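Local coordinates for mannuronan C5-epimerase (Pseudomonas syringae pv. tomato, PDB 4NK6), which epimerises beta-D-mannuronate to alpha-L-guluronate within the alginate polymer in the periplasm and helps shield the new chain from degradation on its way to export, at residues K106-E111 and A119-L124; N339-I344 and N362-I367. All coordinates share one frame; numbering follows the deposited sequence.

Contact 1 of 2, residues K106-E111 and A119-L124; sequences KQFLSE and ARLPIL
Leu121 lies across one face of the Phe108 ring, its CD1 3.7 Å from the ring centroid and 24° off the normal, a CH-pi contact. CD1 sits toward the rim nearest CG, at 3.4 Å from Phe108 CG, while CG of Leu121 leans on Phe108 CD1. The opposite face of the ring carries CG of Gln107, so the phenyl group is held between its own chain neighbour and the leucine. Leu121 also touches Gln81 of helix 75-81 and Ile88 of strand 86-91. The backbones are joined by one hydrogen bond, Arg120 N to Phe108 O, short at 2.6 Å and nearly straight (175°), although the nitrogen stands above the carbonyl plane. Beside it Leu109 and Ala119 form an antiparallel, non-hydrogen-bonded pair at the end of the hairpin of strands 109-113 and 116-119. Strand 116-119 pairs in parallel with strand 139-143, so the hairpin is probably part of the N-terminal coils that continue into the right-handed beta-helix. On the face that carries both side chains, Leu109 CD1 reaches Ala119 CB at 4.0 Å, with Leu100 and Val101 of helix 97-103 packed on the leucine. Arg120 runs extended from CG to NE beside the 106-111 backbone. Its CB and CD each lie 3.5 Å from Gln107 O, with CG slightly farther from that oxygen. NE makes a salt bridge to Glu168. At the tip, NH1 comes within 3.8 Å of Ser110 CB, and Lys106 O lies in the guanidinium plane at its edge.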
loop_
_atom_site.group_PDB
_atom_site.type_symbol
_atom_site.label_atom_id
_atom_site.label_comp_id
_atom_site.label_asym_id
_atom_site.label_seq_id
_atom_site.Cartn_x
_atom_site.Cartn_y
_atom_site.Cartn_z
ATOM N N LYS A 106 -28.249 -4.258 17.923
ATOM C CA LYS A 106 -28.459 -3.266 16.867
ATOM C C LYS A 106 -27.675 -1.957 17.070
ATOM O O LYS A 106 -27.161 -1.374 16.105
ATOM C CB LYS A 106 -29.962 -2.977 16.726
ATOM C CG LYS A 106 -30.338 -2.072 15.554
ATOM C CD LYS A 106 -31.860 -1.911 15.445
ATOM C CE LYS A 106 -32.257 -0.961 14.312
ATOM N NZ LYS A 106 -31.906 -1.489 12.958
ATOM N N GLN A 107 -27.566 -1.505 18.317
ATOM C CA GLN A 107 -26.852 -0.262 18.608
ATOM C C GLN A 107 -25.370 -0.319 18.225
ATOM O O GLN A 107 -24.740 0.721 18.033
ATOM C CB GLN A 107 -26.998 0.134 20.083
ATOM C CG GLN A 107 -26.204 -0.735 21.046
ATOM C CD GLN A 107 -26.490 -0.414 22.504
ATOM O OE1 GLN A 107 -26.354 0.731 22.944
ATOM N NE2 GLN A 107 -26.895 -1.427 23.260
ATOM N N PHE A 108 -24.811 -1.522 18.107
ATOM C CA PHE A 108 -23.389 -1.651 17.747
ATOM C C PHE A 108 -23.180 -2.106 16.304
ATOM O O PHE A 108 -22.139 -1.838 15.701
ATOM C CB PHE A 108 -22.681 -2.610 18.704
ATOM C CG PHE A 108 -22.717 -2.162 20.138
ATOM C CD1 PHE A 108 -22.476 -0.835 20.462
ATOM C CD2 PHE A 108 -22.995 -3.059 21.158
ATOM C CE1 PHE A 108 -22.512 -0.401 21.784
ATOM C CE2 PHE A 108 -23.032 -2.635 22.486
ATOM C CZ PHE A 108 -22.785 -1.301 22.794
ATOM N N LEU A 109 -24.168 -2.807 15.761
ATOM C CA LEU A 109 -24.106 -3.286 14.382
ATOM C C LEU A 109 -25.530 -3.411 13.854
ATOM O O LEU A 109 -26.269 -4.301 14.251
ATOM C CB LEU A 109 -23.387 -4.636 14.308
ATOM C CG LEU A 109 -23.217 -5.223 12.904
ATOM C CD1 LEU A 109 -22.533 -4.223 11.973
ATOM C CD2 LEU A 109 -22.438 -6.534 12.951
ATOM N N SER A 110 -25.907 -2.505 12.961
ATOM C CA SER A 110 -27.297 -2.363 12.545
ATOM C C SER A 110 -27.458 -2.513 11.039
ATOM O O SER A 110 -26.684 -1.943 10.270
ATOM C CB SER A 110 -27.810 -0.987 12.982
ATOM O OG SER A 110 -29.073 -0.696 12.411
ATOM N N GLU A 111 -28.465 -3.281 10.620
ATOM C CA GLU A 111 -28.828 -3.366 9.209
ATOM C C GLU A 111 -29.814 -2.249 8.892
ATOM O O GLU A 111 -30.981 -2.329 9.262
ATOM C CB GLU A 111 -29.472 -4.723 8.887
ATOM C CG GLU A 111 -29.790 -4.904 7.408
ATOM C CD GLU A 111 -30.057 -6.353 7.015
ATOM O OE1 GLU A 111 -30.358 -7.177 7.904
ATOM O OE2 GLU A 111 -29.956 -6.667 5.807
ATOM N N ALA A 119 -21.555 -0.381 11.358
ATOM C CA ALA A 119 -20.837 -0.826 12.557
ATOM C C ALA A 119 -20.536 0.366 13.458
ATOM O O ALA A 119 -19.961 1.360 13.008
ATOM C CB ALA A 119 -19.544 -1.529 12.185
ATOM N N ARG A 120 -20.913 0.270 14.728
ATOM C CA ARG A 120 -20.663 1.374 15.653
ATOM C C ARG A 120 -19.652 1.001 16.736
ATOM O O ARG A 120 -19.536 1.678 17.754
ATOM C CB ARG A 120 -21.978 1.882 16.250
ATOM C CG ARG A 120 -22.891 2.494 15.201
ATOM C CD ARG A 120 -24.018 3.281 15.827
ATOM N NE ARG A 120 -24.920 3.831 14.817
ATOM C CZ ARG A 120 -25.987 3.192 14.342
ATOM N NH1 ARG A 120 -26.286 1.978 14.779
ATOM N NH2 ARG A 120 -26.758 3.769 13.434
ATOM N N LEU A 121 -18.932 -0.088 16.499
ATOM C CA LEU A 121 -17.796 -0.484 17.324
ATOM C C LEU A 121 -16.715 -0.969 16.373
ATOM O O LEU A 121 -17.015 -1.322 15.238
ATOM C CB LEU A 121 -18.166 -1.623 18.276
ATOM C CG LEU A 121 -19.089 -1.335 19.461
ATOM C CD1 LEU A 121 -19.314 -2.608 20.288
ATOM C CD2 LEU A 121 -18.519 -0.217 20.336
ATOM N N PRO A 122 -15.451 -0.973 16.825
ATOM C CA PRO A 122 -14.420 -1.613 16.006
ATOM C C PRO A 122 -14.688 -3.108 15.923
ATOM O O PRO A 122 -15.351 -3.662 16.796
ATOM C CB PRO A 122 -13.130 -1.367 16.803
ATOM C CG PRO A 122 -13.439 -0.194 17.708
ATOM C CD PRO A 122 -14.898 -0.308 18.020
ATOM N N ILE A 123 -14.180 -3.753 14.882
ATOM C CA ILE A 123 -14.266 -5.209 14.776
ATOM C C ILE A 123 -12.859 -5.783 14.879
ATOM O O ILE A 123 -11.969 -5.394 14.127
ATOM C CB ILE A 123 -14.881 -5.646 13.430
ATOM C CG1 ILE A 123 -16.328 -5.165 13.323
ATOM C CG2 ILE A 123 -14.812 -7.169 13.266
ATOM C CD1 ILE A 123 -16.945 -5.423 11.957
ATOM N N LEU A 124 -12.652 -6.705 15.807
ATOM C CA LEU A 124 -11.351 -7.353 15.931
ATOM C C LEU A 124 -11.451 -8.836 15.567
ATOM O O LEU A 124 -12.209 -9.579 16.182
ATOM C CB LEU A 124 -10.837 -7.218 17.364
ATOM C CG LEU A 124 -9.611 -8.053 17.734
ATOM C CD1 LEU A 124 -8.371 -7.548 17.016
ATOM C CD2 LEU A 124 -9.396 -8.069 19.246
#

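Contact 2 of 2, residues N339-I344 and N362-I367; sequences NHTDGI and NRRHGI
Asn339 and Asn362 lie side by side with their amides nearly coplanar, 6° apart, at equivalent places in successive coils of the right-handed beta-helix, in predicted PbH1 repeats 4 and 5. This asparagine ladder belongs to the tight, buried part. Asn362 OD1 accepts two bonds, from Asn339 ND2 (2.9 Å) and Asn339 N (3.0 Å), while Asn362 ND2 goes back to Ile336 O. The ladder continues in both directions, through Asn339 OD1 to Asn315 and Asn362 N to Asn385 OD1. With chi1 at -62° and -58°, each CG lies beside its own backbone N, and the two side chains point the same way. Asn362 ND2 passes 3.4 Å from Gly343 CA. Equally buried, Asp342 OD1 receives His365 N on its anti side at 3.1 Å, and OD2 is taken by Arg368 and Thr345. Farther along, Gly343 N binds His365 O and Ile344 N binds Gly366 O; Ile344 and Ile367 form a parallel bridge, with Ile344 CD1 touching Ile367 CG1 (4.2 Å).

The solvent side is looser. There the extended Arg363 lays its guanidinium flat on the His340 ring, centres 3.7 Å apart, and the exposed Arg364 bends at CG-CD to rest CD against Thr341 CB and CG2. A water whose oxygen is 2.6 Å from Asp342 OD1 donates to it and accepts from Arg364 NE, lying in the guanidinium plane.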
loop_
_atom_site.group_PDB
_atom_site.type_symbol
_atom_site.label_atom_id
_atom_site.label_comp_id
_atom_site.label_asym_id
_atom_site.label_seq_id
_atom_site.Cartn_x
_atom_site.Cartn_y
_atom_site.Cartn_z
ATOM N N ASN A 339 2.557 12.409 -14.675
ATOM C CA ASN A 339 2.771 12.743 -13.264
ATOM C C ASN A 339 3.378 14.135 -13.158
ATOM O O ASN A 339 4.045 14.591 -14.090
ATOM C CB ASN A 339 3.634 11.679 -12.587
ATOM C CG ASN A 339 2.963 10.316 -12.596
ATOM O OD1 ASN A 339 2.026 10.072 -11.828
ATOM N ND2 ASN A 339 3.422 9.424 -13.481
ATOM N N HIS A 340 3.135 14.822 -12.045
ATOM C CA HIS A 340 3.491 16.235 -11.972
ATOM C C HIS A 340 4.960 16.462 -11.635
ATOM O O HIS A 340 5.456 17.573 -11.784
ATOM C CB HIS A 340 2.598 17.010 -11.001
ATOM C CG HIS A 340 1.147 17.000 -11.368
ATOM N ND1 HIS A 340 0.250 17.917 -10.863
ATOM C CD2 HIS A 340 0.431 16.170 -12.162
ATOM C CE1 HIS A 340 -0.954 17.658 -11.341
ATOM N NE2 HIS A 340 -0.872 16.603 -12.130
ATOM N N THR A 341 5.651 15.431 -11.161
ATOM C CA THR A 341 7.115 15.511 -11.129
ATOM C C THR A 341 7.737 14.441 -12.045
ATOM O O THR A 341 7.552 14.508 -13.257
ATOM C CB THR A 341 7.724 15.543 -9.698
ATOM O OG1 THR A 341 7.397 14.348 -8.990
ATOM C CG2 THR A 341 7.230 16.783 -8.904
ATOM N N ASP A 342 8.471 13.476 -11.500
ATOM C CA ASP A 342 9.153 12.498 -12.363
ATOM C C ASP A 342 8.251 11.311 -12.698
ATOM O O ASP A 342 7.275 11.053 -11.998
ATOM C CB ASP A 342 10.403 11.930 -11.689
ATOM C CG ASP A 342 11.407 12.993 -11.285
ATOM O OD1 ASP A 342 11.515 14.029 -11.971
ATOM O OD2 ASP A 342 12.092 12.772 -10.268
ATOM N N GLY A 343 8.606 10.562 -13.740
ATOM C CA GLY A 343 7.973 9.272 -13.982
ATOM C C GLY A 343 8.384 8.280 -12.904
ATOM O O GLY A 343 7.564 7.842 -12.097
ATOM N N ILE A 344 9.668 7.930 -12.901
ATOM C CA ILE A 344 10.264 7.070 -11.886
ATOM C C ILE A 344 11.403 7.817 -11.180
ATOM O O ILE A 344 12.250 8.425 -11.839
ATOM C CB ILE A 344 10.893 5.815 -12.519
ATOM C CG1 ILE A 344 9.865 5.058 -13.366
ATOM C CG2 ILE A 344 11.499 4.913 -11.439
ATOM C CD1 ILE A 344 10.452 3.865 -14.148
ATOM N N ASN A 362 5.729 13.057 -18.351
ATOM C CA ASN A 362 5.764 13.528 -16.968
ATOM C C ASN A 362 6.336 14.947 -16.943
ATOM O O ASN A 362 7.143 15.295 -17.800
ATOM C CB ASN A 362 6.569 12.570 -16.085
ATOM C CG ASN A 362 6.006 11.149 -16.110
ATOM O OD1 ASN A 362 5.031 10.842 -15.421
ATOM N ND2 ASN A 362 6.615 10.283 -16.914
ATOM N N ARG A 363 5.911 15.778 -15.992
ATOM C CA ARG A 363 6.243 17.204 -16.060
ATOM C C ARG A 363 7.729 17.474 -15.865
ATOM O O ARG A 363 8.265 18.441 -16.401
ATOM C CB ARG A 363 5.409 18.036 -15.071
ATOM C CG ARG A 363 3.938 18.158 -15.462
ATOM C CD ARG A 363 3.135 18.985 -14.469
ATOM N NE ARG A 363 1.705 18.878 -14.738
ATOM C CZ ARG A 363 0.769 19.591 -14.120
ATOM N NH1 ARG A 363 1.111 20.474 -13.190
ATOM N NH2 ARG A 363 -0.509 19.426 -14.436
ATOM N N ARG A 364 8.388 16.625 -15.090
ATOM C CA ARG A 364 9.821 16.792 -14.851
ATOM C C ARG A 364 10.621 15.723 -15.603
ATOM O O ARG A 364 10.495 15.632 -16.820
ATOM C CB ARG A 364 10.130 16.867 -13.349
ATOM C CG ARG A 364 9.528 18.137 -12.713
ATOM C CD ARG A 364 9.979 18.394 -11.268
ATOM N NE ARG A 364 11.426 18.572 -11.152
ATOM C CZ ARG A 364 12.060 19.730 -11.350
ATOM N NH1 ARG A 364 13.377 19.796 -11.227
ATOM N NH2 ARG A 364 11.382 20.821 -11.676
ATOM N N HIS A 365 11.432 14.923 -14.914
ATOM C CA HIS A 365 12.264 13.933 -15.612
ATOM C C HIS A 365 11.544 12.604 -15.830
ATOM O O HIS A 365 10.735 12.197 -15.007
ATOM C CB HIS A 365 13.563 13.661 -14.840
ATOM C CG HIS A 365 14.316 14.900 -14.466
ATOM N ND1 HIS A 365 15.101 15.594 -15.363
ATOM C CD2 HIS A 365 14.392 15.578 -13.296
ATOM C CE1 HIS A 365 15.627 16.649 -14.760
ATOM N NE2 HIS A 365 15.216 16.657 -13.503
ATOM N N GLY A 366 11.858 11.912 -16.925
ATOM C CA GLY A 366 11.314 10.578 -17.148
ATOM C C GLY A 366 11.757 9.607 -16.058
ATOM O O GLY A 366 10.942 9.093 -15.298
ATOM N N ILE A 367 13.060 9.357 -15.983
ATOM C CA ILE A 367 13.633 8.506 -14.947
ATOM C C ILE A 367 14.748 9.268 -14.223
ATOM O O ILE A 367 15.737 9.679 -14.837
ATOM C CB ILE A 367 14.225 7.211 -15.552
ATOM C CG1 ILE A 367 13.122 6.381 -16.222
ATOM C CG2 ILE A 367 14.932 6.383 -14.475
ATOM C CD1 ILE A 367 13.647 5.209 -17.093
HETATM O O HOH W 1 12.186 15.941 -10.353
#

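From the N terminus, the chain first closes contact 1, where 119-124 returns after only seven intervening residues, five of them strand, to finish the hairpin of 109-113 and 116-119. The chain then runs through successive coils to contact 2. The 17 residues between its segments include the rest of strand 344-347 and strands 353-355 and 358-360; a position and its partner are 23 residues apart, one circuit of the beta-helix. The two contacts follow in series and neither nest nor cross. The centres of contacts 1 and 2 are about 45 Å apart, on opposite sides of the chain's centre. Contact 1 joins the approach to strand 109-113 with the chain leaving strand 116-119 for strand 123-124; contact 2 joins equivalent turns of neighbouring coils.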